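Side-chain contacts in 378aa long hypothetical citrate synthase (Sulfolobus tokodaii, PDB 1VGM), which belongs to the citrate synthase family and forms a largely helical dimer of two identical subunits: residues Gly95-Glu98 and Thr99-Ile103; Leu344-Ile347 and Ile348-Val351; Glu46-Ile49 and His50-Tyr54; Ala173-Ala176 and Ser177-Tyr181; Leu337-Val340 and Leu341-Ala345. One frame throughout, in Å; residues are numbered along the deposited sequence.

Interaction 1: Gly95-Glu98 and Thr99-Ile103; sequences GMME and TAFGI
Met97 and Phe101 stand side by side on one flank of helix 93-108, their side chains pointing the same way. With its CG anti to the backbone N (chi1 -166°), Met97 runs out alongside the phenyl ring, and its CG comes 3.9 Å from Phe101 CE2. The bend at chi3 then turns the methyl end aside. The same ring presents its edge to the backbone: Met97 O lies near the ring plane, 3.3 Å from Phe101 CD2, while also accepting the amide hydrogen of Phe101 N at 3.0 Å. Thr99 leaves the helix on a different flank and folds back on it. Its OG1 sits beside its own backbone N (chi1 -57°) and donates to Gly95 O at 2.8 Å, while Thr99 N reaches that carbonyl at 3.2 Å from the opposite face of its plane, so two donors grip one oxygen. Glu98, with CG set between its backbone N and carbonyl carbon, runs over the same turn before its OE1 bonds Ser205 OG of the second subunit. Met97 and Phe101 face helices 117-139 and 203-214, whereas Thr99 packs on Gly102 of the second subunit. A helix paired with its own copy across the dimer interface in this way is characteristic of the mainly alpha-helical citrate synthase fold.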
loop_
_atom_site.group_PDB
_atom_site.type_symbol
_atom_site.label_atom_id
_atom_site.label_comp_id
_atom_site.label_asym_id
_atom_site.label_seq_id
_atom_site.Cartn_x
_atom_site.Cartn_y
_atom_site.Cartn_z
ATOM N N GLY A 95 7.184 3.712 8.985
ATOM C CA GLY A 95 5.965 4.422 9.349
ATOM C C GLY A 95 6.000 5.890 8.957
ATOM O O GLY A 95 5.071 6.421 8.339
ATOM N N MET A 96 7.085 6.562 9.315
ATOM C CA MET A 96 7.192 7.976 9.015
ATOM C C MET A 96 7.299 8.211 7.509
ATOM O O MET A 96 6.733 9.166 6.972
ATOM C CB MET A 96 8.388 8.565 9.764
ATOM C CG MET A 96 8.160 8.631 11.284
ATOM S SD MET A 96 9.631 9.019 12.235
ATOM C CE MET A 96 9.918 10.715 11.725
ATOM N N MET A 97 8.000 7.321 6.823
ATOM C CA MET A 97 8.189 7.471 5.391
ATOM C C MET A 97 6.889 7.249 4.627
ATOM O O MET A 97 6.573 8.005 3.707
ATOM C CB MET A 97 9.259 6.501 4.890
ATOM C CG MET A 97 9.761 6.827 3.494
ATOM S SD MET A 97 11.139 5.789 2.981
ATOM C CE MET A 97 12.249 5.999 4.342
ATOM N N GLU A 98 6.135 6.216 4.998
ATOM C CA GLU A 98 4.880 5.934 4.306
ATOM C C GLU A 98 3.900 7.080 4.506
ATOM O O GLU A 98 3.134 7.417 3.600
ATOM C CB GLU A 98 4.270 4.607 4.787
ATOM C CG GLU A 98 3.609 4.627 6.153
ATOM C CD GLU A 98 3.018 3.270 6.532
ATOM O OE1 GLU A 98 2.756 3.052 7.729
ATOM O OE2 GLU A 98 2.813 2.422 5.639
ATOM N N THR A 99 3.952 7.699 5.680
ATOM C CA THR A 99 3.144 8.882 5.958
ATOM C C THR A 99 3.553 10.057 5.078
ATOM O O THR A 99 2.703 10.706 4.480
ATOM C CB THR A 99 3.267 9.330 7.432
ATOM O OG1 THR A 99 2.898 8.250 8.298
ATOM C CG2 THR A 99 2.347 10.519 7.693
ATOM N N ALA A 100 4.854 10.329 5.012
ATOM C CA ALA A 100 5.364 11.412 4.173
ATOM C C ALA A 100 4.918 11.241 2.727
ATOM O O ALA A 100 4.501 12.205 2.083
ATOM C CB ALA A 100 6.893 11.472 4.248
ATOM N N PHE A 101 4.998 10.019 2.210
ATOM C CA PHE A 101 4.636 9.782 0.815
ATOM C C PHE A 101 3.136 9.902 0.574
ATOM O O PHE A 101 2.711 10.144 -0.552
ATOM C CB PHE A 101 5.132 8.407 0.359
ATOM C CG PHE A 101 6.514 8.439 -0.233
ATOM C CD1 PHE A 101 6.695 8.477 -1.613
ATOM C CD2 PHE A 101 7.635 8.480 0.594
ATOM C CE1 PHE A 101 7.967 8.567 -2.164
ATOM C CE2 PHE A 101 8.925 8.571 0.054
ATOM C CZ PHE A 101 9.091 8.615 -1.327
ATOM N N GLY A 102 2.349 9.732 1.638
ATOM C CA GLY A 102 0.920 9.967 1.568
ATOM C C GLY A 102 0.632 11.441 1.401
ATOM O O GLY A 102 -0.234 11.833 0.609
ATOM N N ILE A 103 1.382 12.268 2.124
ATOM C CA ILE A 103 1.287 13.712 1.956
ATOM C C ILE A 103 1.719 14.196 0.565
ATOM O O ILE A 103 1.066 15.067 -0.012
ATOM C CB ILE A 103 2.108 14.439 3.042
ATOM C CG1 ILE A 103 1.437 14.228 4.403
ATOM C CG2 ILE A 103 2.216 15.928 2.720
ATOM C CD1 ILE A 103 2.275 14.655 5.584
#

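Interaction 2: Leu344-Ile347 and Ile348-Val351; sequences LAHI and IEYV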
loop_
_atom_site.group_PDB
_atom_site.type_symbol
_atom_site.label_atom_id
_atom_site.label_comp_id
_atom_site.label_asym_id
_atom_site.label_seq_id
_atom_site.Cartn_x
_atom_site.Cartn_y
_atom_site.Cartn_z
ATOM N N LEU A 344 9.904 2.270 -8.827
ATOM C CA LEU A 344 9.435 3.190 -9.858
ATOM C C LEU A 344 9.621 2.589 -11.255
ATOM O O LEU A 344 8.730 2.672 -12.098
ATOM C CB LEU A 344 10.187 4.520 -9.768
ATOM C CG LEU A 344 9.905 5.412 -8.553
ATOM C CD1 LEU A 344 10.937 6.531 -8.519
ATOM C CD2 LEU A 344 8.483 5.983 -8.613
ATOM N N ALA A 345 10.776 1.978 -11.501
ATOM C CA ALA A 345 11.031 1.358 -12.799
ATOM C C ALA A 345 9.988 0.280 -13.101
ATOM O O ALA A 345 9.523 0.153 -14.228
ATOM C CB ALA A 345 12.438 0.763 -12.835
ATOM N N HIS A 346 9.618 -0.488 -12.085
ATOM C CA HIS A 346 8.679 -1.591 -12.269
ATOM C C HIS A 346 7.245 -1.138 -12.539
ATOM O O HIS A 346 6.552 -1.738 -13.359
ATOM C CB HIS A 346 8.682 -2.517 -11.043
ATOM C CG HIS A 346 9.752 -3.562 -11.077
ATOM N ND1 HIS A 346 9.666 -4.694 -11.861
ATOM C CD2 HIS A 346 10.945 -3.637 -10.441
ATOM C CE1 HIS A 346 10.761 -5.416 -11.709
ATOM N NE2 HIS A 346 11.554 -4.796 -10.852
ATOM N N ILE A 347 6.782 -0.102 -11.846
ATOM C CA ILE A 347 5.404 0.330 -12.045
ATOM C C ILE A 347 5.242 1.103 -13.354
ATOM O O ILE A 347 4.164 1.101 -13.952
ATOM C CB ILE A 347 4.875 1.203 -10.857
ATOM C CG1 ILE A 347 5.791 2.403 -10.617
ATOM C CG2 ILE A 347 4.770 0.352 -9.596
ATOM C CD1 ILE A 347 5.321 3.324 -9.494
ATOM N N ILE A 348 6.310 1.753 -13.807
ATOM C CA ILE A 348 6.286 2.430 -15.098
ATOM C C ILE A 348 6.230 1.395 -16.219
ATOM O O ILE A 348 5.458 1.542 -17.169
ATOM C CB ILE A 348 7.538 3.336 -15.287
ATOM C CG1 ILE A 348 7.456 4.531 -14.340
ATOM C CG2 ILE A 348 7.609 3.851 -16.719
ATOM C CD1 ILE A 348 8.645 5.462 -14.421
ATOM N N GLU A 349 7.040 0.346 -16.107
ATOM C CA GLU A 349 6.943 -0.786 -17.029
ATOM C C GLU A 349 5.524 -1.319 -17.047
ATOM O O GLU A 349 4.929 -1.496 -18.112
ATOM C CB GLU A 349 7.892 -1.911 -16.609
ATOM C CG GLU A 349 9.245 -1.874 -17.285
ATOM C CD GLU A 349 10.100 -3.083 -16.953
ATOM O OE1 GLU A 349 11.037 -3.367 -17.729
ATOM O OE2 GLU A 349 9.844 -3.744 -15.921
ATOM N N TYR A 350 4.984 -1.582 -15.860
ATOM C CA TYR A 350 3.650 -2.159 -15.752
ATOM C C TYR A 350 2.604 -1.262 -16.403
ATOM O O TYR A 350 1.816 -1.718 -17.232
ATOM C CB TYR A 350 3.265 -2.391 -14.290
ATOM C CG TYR A 350 2.057 -3.294 -14.148
ATOM C CD1 TYR A 350 2.170 -4.670 -14.340
ATOM C CD2 TYR A 350 0.799 -2.776 -13.840
ATOM C CE1 TYR A 350 1.063 -5.516 -14.226
ATOM C CE2 TYR A 350 -0.321 -3.614 -13.726
ATOM C CZ TYR A 350 -0.176 -4.984 -13.921
ATOM O OH TYR A 350 -1.262 -5.828 -13.829
ATOM N N VAL A 351 2.591 0.012 -16.018
ATOM C CA VAL A 351 1.540 0.907 -16.479
ATOM C C VAL A 351 1.692 1.180 -17.972
ATOM O O VAL A 351 0.718 1.117 -18.716
ATOM C CB VAL A 351 1.542 2.247 -15.704
ATOM C CG1 VAL A 351 0.535 3.208 -16.318
ATOM C CG2 VAL A 351 1.194 2.002 -14.258
#
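His346 and Glu349 project from the same side of helix 331-353, one turn apart, and lie side by side with ring and carboxylate planes 81° to each other. His346 ND1 and Glu349 OE2 stay 4.2 Å apart, and what joins them is a third group: Lys15 NZ forms a hydrogen bond with ND1 and a salt bridge with OE2. The other ring nitrogen, His346 NE2, is bonded to Asp183 OD2, so both nitrogens are occupied and the rotation of the imidazole is fixed. The carboxylate is held at both oxygens, OE2 also bonding Thr17 OG1 and OE1 taking the backbone N-H of Gly18. Tyr350 turns its ring elsewhere, with its OH bonded to Arg356 O. Beneath the side chains the helix bonds continue unbroken. Leu344 O accepts from Ile348 N at 3.1 Å and Ala345 O from Glu349 N at 3.1 Å, while Ile347 O takes Val351 N at 2.8 Å. Val351 CG2 also lies 3.1 Å from Ile347 O. On the other flank, Leu344, Ile347 and Ile348 pack against Met203 of helix 203-214. The lysine shared by the two groups probably offsets much of the negative charge of the buried Glu349 carboxylate, with Thr17 and Gly18 completing its bonds, and links this helix to strand 13-17.

Interaction 3: Glu46-Ile49 and His50-Tyr54; sequences EELI and HLMLY
Leu48 CD1 is the centre of a small apolar cluster, lying 3.5 Å from Met52 CG and 3.9 Å from Leu51 CD2. Leu48 and Met52 run alongside each other in the same direction, and the bends of Met52 at chi2 and chi3 keep its SD near the same methyl group, at 4.0 Å from Leu48 CD1. A second pair follows on the neighbouring flank. Ile49 places CG2 anti to its backbone N (chi1 of CG1 -68°), which brings that methyl, Ile49 CG2, within 3.7 Å of Leu53 CD1. Leu48, Ile49, Met52 and Leu53 pack onto Leu341 of helix 331-353, a helix-helix contact within the citrate synthase fold, while Leu51 lies on Leu57. The main chain beneath keeps its regular bonding, with Met52 N donating to Leu48 O at 2.8 Å in a nearly straight bond of 173°. Farther out, Tyr54 CB lies over one face of the His50 ring, toward its rim, and His50 ND1 is bonded to Glu56 O just past the helix end. At the polar edge Glu46 OE2 accepts from Tyr153 N. Glu47 divides its carboxylate, OE2 bonding Ser44 OG ahead of the helix and OE1 forming a salt bridge with Arg378 of the second subunit.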
loop_
_atom_site.group_PDB
_atom_site.type_symbol
_atom_site.label_atom_id
_atom_site.label_comp_id
_atom_site.label_asym_id
_atom_site.label_seq_id
_atom_site.Cartn_x
_atom_site.Cartn_y
_atom_site.Cartn_z
ATOM N N GLU A 46 23.203 8.052 -10.357
ATOM C CA GLU A 46 22.589 8.859 -11.413
ATOM C C GLU A 46 22.628 8.163 -12.778
ATOM O O GLU A 46 21.675 8.249 -13.558
ATOM C CB GLU A 46 23.277 10.228 -11.520
ATOM C CG GLU A 46 22.980 11.168 -10.360
ATOM C CD GLU A 46 24.075 11.179 -9.312
ATOM O OE1 GLU A 46 24.659 10.101 -9.036
ATOM O OE2 GLU A 46 24.345 12.268 -8.760
ATOM N N GLU A 47 23.724 7.478 -13.077
ATOM C CA GLU A 47 23.797 6.734 -14.325
ATOM C C GLU A 47 22.866 5.526 -14.315
ATOM O O GLU A 47 22.245 5.205 -15.330
ATOM C CB GLU A 47 25.236 6.306 -14.595
ATOM C CG GLU A 47 26.129 7.483 -14.978
ATOM C CD GLU A 47 27.605 7.126 -14.986
ATOM O OE1 GLU A 47 28.190 6.984 -16.079
ATOM O OE2 GLU A 47 28.175 6.994 -13.889
ATOM N N LEU A 48 22.754 4.869 -13.163
ATOM C CA LEU A 48 21.805 3.770 -12.998
ATOM C C LEU A 48 20.344 4.209 -13.059
ATOM O O LEU A 48 19.506 3.519 -13.642
ATOM C CB LEU A 48 22.052 3.038 -11.673
ATOM C CG LEU A 48 21.081 1.877 -11.393
ATOM C CD1 LEU A 48 21.069 0.892 -12.574
ATOM C CD2 LEU A 48 21.497 1.155 -10.113
ATOM N N ILE A 49 20.036 5.356 -12.467
ATOM C CA ILE A 49 18.721 5.956 -12.647
ATOM C C ILE A 49 18.367 6.015 -14.128
ATOM O O ILE A 49 17.286 5.575 -14.524
ATOM C CB ILE A 49 18.655 7.392 -12.070
ATOM C CG1 ILE A 49 18.768 7.355 -10.549
ATOM C CG2 ILE A 49 17.344 8.056 -12.467
ATOM C CD1 ILE A 49 18.920 8.744 -9.926
ATOM N N HIS A 50 19.270 6.557 -14.943
ATOM C CA HIS A 50 18.986 6.728 -16.369
ATOM C C HIS A 50 18.906 5.369 -17.062
ATOM O O HIS A 50 18.086 5.158 -17.958
ATOM C CB HIS A 50 20.073 7.587 -17.034
ATOM C CG HIS A 50 19.790 7.916 -18.468
ATOM N ND1 HIS A 50 20.033 7.033 -19.500
ATOM C CD2 HIS A 50 19.277 9.031 -19.042
ATOM C CE1 HIS A 50 19.684 7.591 -20.646
ATOM N NE2 HIS A 50 19.222 8.803 -20.396
ATOM N N LEU A 51 19.766 4.445 -16.647
ATOM C CA LEU A 51 19.756 3.100 -17.210
ATOM C C LEU A 51 18.407 2.427 -16.945
ATOM O O LEU A 51 17.750 1.937 -17.875
ATOM C CB LEU A 51 20.894 2.274 -16.602
ATOM C CG LEU A 51 21.070 0.807 -17.002
ATOM C CD1 LEU A 51 21.306 0.690 -18.506
ATOM C CD2 LEU A 51 22.244 0.212 -16.218
ATOM N N MET A 52 17.989 2.408 -15.679
ATOM C CA MET A 52 16.765 1.703 -15.306
ATOM C C MET A 52 15.517 2.333 -15.924
ATOM O O MET A 52 14.594 1.621 -16.316
ATOM C CB MET A 52 16.602 1.646 -13.780
ATOM C CG MET A 52 17.590 0.721 -13.052
ATOM S SD MET A 52 17.749 -0.951 -13.745
ATOM C CE MET A 52 17.182 -1.939 -12.402
ATOM N N LEU A 53 15.475 3.660 -16.008
ATOM C CA LEU A 53 14.245 4.331 -16.423
ATOM C C LEU A 53 14.188 4.486 -17.938
ATOM O O LEU A 53 13.146 4.256 -18.556
ATOM C CB LEU A 53 14.129 5.703 -15.752
ATOM C CG LEU A 53 13.935 5.684 -14.230
ATOM C CD1 LEU A 53 13.959 7.115 -13.687
ATOM C CD2 LEU A 53 12.616 5.010 -13.882
ATOM N N TYR A 54 15.315 4.867 -18.533
ATOM C CA TYR A 54 15.364 5.159 -19.961
ATOM C C TYR A 54 15.915 3.989 -20.777
ATOM O O TYR A 54 15.671 3.899 -21.978
ATOM C CB TYR A 54 16.206 6.420 -20.211
ATOM C CG TYR A 54 15.600 7.688 -19.639
ATOM C CD1 TYR A 54 15.712 7.981 -18.283
ATOM C CD2 TYR A 54 14.895 8.585 -20.449
ATOM C CE1 TYR A 54 15.140 9.131 -17.740
ATOM C CE2 TYR A 54 14.315 9.748 -19.911
ATOM C CZ TYR A 54 14.445 10.010 -18.557
ATOM O OH TYR A 54 13.887 11.152 -18.018
#

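Interaction 4: Ala173-Ala176 and Ser177-Tyr181; sequences AMDA and SLILY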
loop_
_atom_site.group_PDB
_atom_site.type_symbol
_atom_site.label_atom_id
_atom_site.label_comp_id
_atom_site.label_asym_id
_atom_site.label_seq_id
_atom_site.Cartn_x
_atom_site.Cartn_y
_atom_site.Cartn_z
ATOM N N ALA A 173 30.777 5.103 -0.881
ATOM C CA ALA A 173 30.102 3.986 -0.214
ATOM C C ALA A 173 28.581 4.121 -0.272
ATOM O O ALA A 173 27.867 3.128 -0.389
ATOM C CB ALA A 173 30.563 3.883 1.248
ATOM N N MET A 174 28.091 5.352 -0.180
ATOM C CA MET A 174 26.658 5.615 -0.231
ATOM C C MET A 174 26.133 5.407 -1.654
ATOM O O MET A 174 25.070 4.812 -1.860
ATOM C CB MET A 174 26.376 7.049 0.226
ATOM C CG MET A 174 24.892 7.386 0.372
ATOM S SD MET A 174 24.079 6.518 1.739
ATOM C CE MET A 174 22.713 5.690 0.877
ATOM N N ASP A 175 26.887 5.901 -2.630
ATOM C CA ASP A 175 26.556 5.718 -4.042
ATOM C C ASP A 175 26.513 4.234 -4.408
ATOM O O ASP A 175 25.574 3.765 -5.059
ATOM C CB ASP A 175 27.591 6.440 -4.913
ATOM C CG ASP A 175 27.285 6.337 -6.384
ATOM O OD1 ASP A 175 27.944 5.529 -7.069
ATOM O OD2 ASP A 175 26.387 7.066 -6.858
ATOM N N ALA A 176 27.529 3.493 -3.982
ATOM C CA ALA A 176 27.515 2.041 -4.135
ATOM C C ALA A 176 26.266 1.392 -3.514
ATOM O O ALA A 176 25.600 0.568 -4.146
ATOM C CB ALA A 176 28.786 1.452 -3.524
ATOM N N SER A 177 25.947 1.768 -2.278
ATOM C CA SER A 177 24.768 1.234 -1.604
ATOM C C SER A 177 23.474 1.457 -2.382
ATOM O O SER A 177 22.639 0.556 -2.471
ATOM C CB SER A 177 24.637 1.853 -0.216
ATOM O OG SER A 177 25.746 1.497 0.593
ATOM N N LEU A 178 23.307 2.653 -2.942
ATOM C CA LEU A 178 22.110 2.979 -3.705
ATOM C C LEU A 178 22.018 2.086 -4.940
ATOM O O LEU A 178 20.935 1.628 -5.307
ATOM C CB LEU A 178 22.137 4.456 -4.123
ATOM C CG LEU A 178 21.948 5.429 -2.959
ATOM C CD1 LEU A 178 22.304 6.841 -3.391
ATOM C CD2 LEU A 178 20.508 5.357 -2.473
ATOM N N ILE A 179 23.159 1.831 -5.574
ATOM C CA ILE A 179 23.200 0.921 -6.718
ATOM C C ILE A 179 22.874 -0.508 -6.287
ATOM O O ILE A 179 22.111 -1.213 -6.952
ATOM C CB ILE A 179 24.600 0.950 -7.406
ATOM C CG1 ILE A 179 24.829 2.322 -8.050
ATOM C CG2 ILE A 179 24.694 -0.130 -8.480
ATOM C CD1 ILE A 179 26.193 2.484 -8.694
ATOM N N LEU A 180 23.458 -0.932 -5.171
ATOM C CA LEU A 180 23.429 -2.339 -4.772
ATOM C C LEU A 180 22.016 -2.846 -4.452
ATOM O O LEU A 180 21.692 -3.997 -4.724
ATOM C CB LEU A 180 24.336 -2.558 -3.551
ATOM C CG LEU A 180 25.839 -2.660 -3.831
ATOM C CD1 LEU A 180 26.638 -2.458 -2.533
ATOM C CD2 LEU A 180 26.146 -4.025 -4.440
ATOM N N TYR A 181 21.188 -1.984 -3.871
ATOM C CA TYR A 181 19.856 -2.364 -3.414
ATOM C C TYR A 181 18.748 -1.908 -4.383
ATOM O O TYR A 181 17.560 -2.003 -4.068
ATOM C CB TYR A 181 19.602 -1.756 -2.032
ATOM C CG TYR A 181 20.001 -2.615 -0.842
ATOM C CD1 TYR A 181 20.532 -2.031 0.306
ATOM C CD2 TYR A 181 19.736 -3.986 -0.813
ATOM C CE1 TYR A 181 20.774 -2.781 1.461
ATOM C CE2 TYR A 181 19.977 -4.749 0.337
ATOM C CZ TYR A 181 20.491 -4.136 1.474
ATOM O OH TYR A 181 20.692 -4.857 2.632
#
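From Ala173 O to Leu180 N the chain keeps regular i to i+4 bonding, and Tyr181, whose N still reaches back to Ser177 O, is the first residue to leave helical phi/psi at the end of helix 168-180. Ser177 adds a side-chain bond to this ladder. Its hydroxyl is set beside its own backbone N by chi1 of -63° and donates from OG to Ala173 O at 2.9 Å, while Ser177 N meets the same oxygen at 3.0 Å from the other face of the carbonyl. Met174 is bent at chi2 and chi3, which folds its end toward the next turn until CE is 3.9 Å from Leu178 CG and 4.0 Å from Leu178 CD2. The two side chains slant across each other and pack together near Leu337 of helix 331-353. Asp175 and Ile179 also pass at a slant, with Asp175 OD1 3.9 Å from Ile179 CD1; the carboxylate finds its polar partner through OD2, which accepts from Tyr45 N. Ala176 faces Val40 and Leu275. Near the helix end two carbonyls meet hydroxyls: Leu178 O is bonded to Ser338 OG and Thr182 OG1, and Ile179 O to Tyr31 OH. Just past it, Tyr181 O accepts from Arg339 NE, so these buried residues bind the helix end to helix 331-353 and to Tyr31 through their carbonyls.

Interaction 5: Leu337-Val340 and Leu341-Ala345; sequences LSRV and LGWLA
Arg339 and Trp343 meet across one turn of helix 331-353, a long helix running through the interior of this citrate synthase-type helical fold. The aliphatic part of the arginine makes a CH-pi contact: Arg339 CG lies over the five-membered ring of Trp343, 3.7 Å from its centroid and 25° off the normal. Putting CG anti to the backbone N (chi1 176°) brings it over the indole, and the bends at chi2 and chi3 then carry the guanidinium off, its plane 77° from the ring. Apolar packing is looser: Val340 CB approaches Trp343 CE3 at 4.1 Å, and Val340 CG2 lies 4.2 Å from Leu344 CD1. Among the backbone bonds, Trp343 N donates to Arg339 O at 2.8 Å. The turn before is tighter, since Leu341 N goes to Ser338 O, only three residues back, at 3.3 Å and from well above the carbonyl plane. The polar atoms have partners beyond the pair. Arg339 NE is bonded to Tyr181 O, and its side chain is about 5 Å from a bound sulfate ion, while Trp343 NE1 has a weak hydrogen bond with Ser189 OG. That same indole nitrogen, NE1, is the ring atom nearest the arginine, 3.4 Å from Arg339 CG.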
loop_
_atom_site.group_PDB
_atom_site.type_symbol
_atom_site.label_atom_id
_atom_site.label_comp_id
_atom_site.label_asym_id
_atom_site.label_seq_id
_atom_site.Cartn_x
_atom_site.Cartn_y
_atom_site.Cartn_z
ATOM N N LEU A 337 15.391 3.809 0.334
ATOM C CA LEU A 337 15.961 4.916 -0.417
ATOM C C LEU A 337 16.566 4.441 -1.729
ATOM O O LEU A 337 16.497 5.136 -2.745
ATOM C CB LEU A 337 17.040 5.614 0.412
ATOM C CG LEU A 337 17.729 6.778 -0.301
ATOM C CD1 LEU A 337 16.745 7.924 -0.506
ATOM C CD2 LEU A 337 18.929 7.232 0.512
ATOM N N SER A 338 17.168 3.257 -1.702
ATOM C CA SER A 338 17.733 2.659 -2.904
ATOM C C SER A 338 16.667 1.958 -3.763
ATOM O O SER A 338 16.608 2.157 -4.988
ATOM C CB SER A 338 18.826 1.665 -2.517
ATOM O OG SER A 338 19.135 0.801 -3.595
ATOM N N ARG A 339 15.826 1.144 -3.118
ATOM C CA ARG A 339 14.917 0.248 -3.839
ATOM C C ARG A 339 13.801 1.032 -4.544
ATOM O O ARG A 339 13.133 0.511 -5.440
ATOM C CB ARG A 339 14.319 -0.787 -2.871
ATOM C CG ARG A 339 13.260 -1.746 -3.471
ATOM C CD ARG A 339 13.765 -2.531 -4.678
ATOM N NE ARG A 339 15.023 -3.211 -4.390
ATOM C CZ ARG A 339 15.124 -4.477 -3.988
ATOM N NH1 ARG A 339 14.032 -5.224 -3.839
ATOM N NH2 ARG A 339 16.322 -4.998 -3.737
ATOM N N VAL A 340 13.618 2.296 -4.161
ATOM C CA VAL A 340 12.582 3.113 -4.774
ATOM C C VAL A 340 12.801 3.247 -6.284
ATOM O O VAL A 340 11.837 3.327 -7.050
ATOM C CB VAL A 340 12.515 4.525 -4.129
ATOM C CG1 VAL A 340 13.747 5.348 -4.504
ATOM C CG2 VAL A 340 11.238 5.227 -4.563
ATOM N N LEU A 341 14.061 3.255 -6.717
ATOM C CA LEU A 341 14.350 3.269 -8.149
ATOM C C LEU A 341 13.753 2.041 -8.830
ATOM O O LEU A 341 13.105 2.140 -9.875
ATOM C CB LEU A 341 15.862 3.307 -8.405
ATOM C CG LEU A 341 16.295 3.233 -9.877
ATOM C CD1 LEU A 341 15.569 4.307 -10.705
ATOM C CD2 LEU A 341 17.805 3.433 -9.972
ATOM N N GLY A 342 13.982 0.884 -8.225
ATOM C CA GLY A 342 13.370 -0.335 -8.717
ATOM C C GLY A 342 11.853 -0.320 -8.642
ATOM O O GLY A 342 11.191 -0.709 -9.607
ATOM N N TRP A 343 11.282 0.121 -7.522
ATOM C CA TRP A 343 9.828 0.253 -7.457
ATOM C C TRP A 343 9.296 1.108 -8.611
ATOM O O TRP A 343 8.346 0.718 -9.295
ATOM C CB TRP A 343 9.378 0.863 -6.123
ATOM C CG TRP A 343 9.597 -0.031 -4.919
ATOM C CD1 TRP A 343 9.641 -1.405 -4.901
ATOM C CD2 TRP A 343 9.812 0.394 -3.564
ATOM N NE1 TRP A 343 9.871 -1.855 -3.619
ATOM C CE2 TRP A 343 9.981 -0.774 -2.779
ATOM C CE3 TRP A 343 9.904 1.645 -2.943
ATOM C CZ2 TRP A 343 10.238 -0.721 -1.399
ATOM C CZ3 TRP A 343 10.159 1.699 -1.572
ATOM C CH2 TRP A 343 10.324 0.522 -0.815
ATOM N N LEU A 344 9.904 2.270 -8.827
ATOM C CA LEU A 344 9.435 3.190 -9.858
ATOM C C LEU A 344 9.621 2.589 -11.255
ATOM O O LEU A 344 8.730 2.672 -12.098
ATOM C CB LEU A 344 10.187 4.520 -9.768
ATOM C CG LEU A 344 9.905 5.412 -8.553
ATOM C CD1 LEU A 344 10.937 6.531 -8.519
ATOM C CD2 LEU A 344 8.483 5.983 -8.613
ATOM N N ALA A 345 10.776 1.978 -11.501
ATOM C CA ALA A 345 11.031 1.358 -12.799
ATOM C C ALA A 345 9.988 0.280 -13.101
ATOM O O ALA A 345 9.523 0.153 -14.228
ATOM C CB ALA A 345 12.438 0.763 -12.835
#

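Each contact closes single turns of one helix, and none spans a long loop. From the N terminus, interaction 3 comes first on helix 45-54, then interaction 1 on helix 93-108, interaction 4 on helix 168-180, and interactions 5 and 2 in succession on helix 331-353, sharing Leu344 and Ala345. Apart from that overlap they lie in series; none nests or crosses. Helix 331-353 joins most of them in space: interaction 5 touches interactions 3 and 4, and interaction 2 packs on interaction 3 where Ile348 meets Leu53. Interactions 3 and 4 also touch, Leu48 against Ile179. Interaction 1 stands apart at the dimer interface, its nearest atoms about 5 Å from interaction 5.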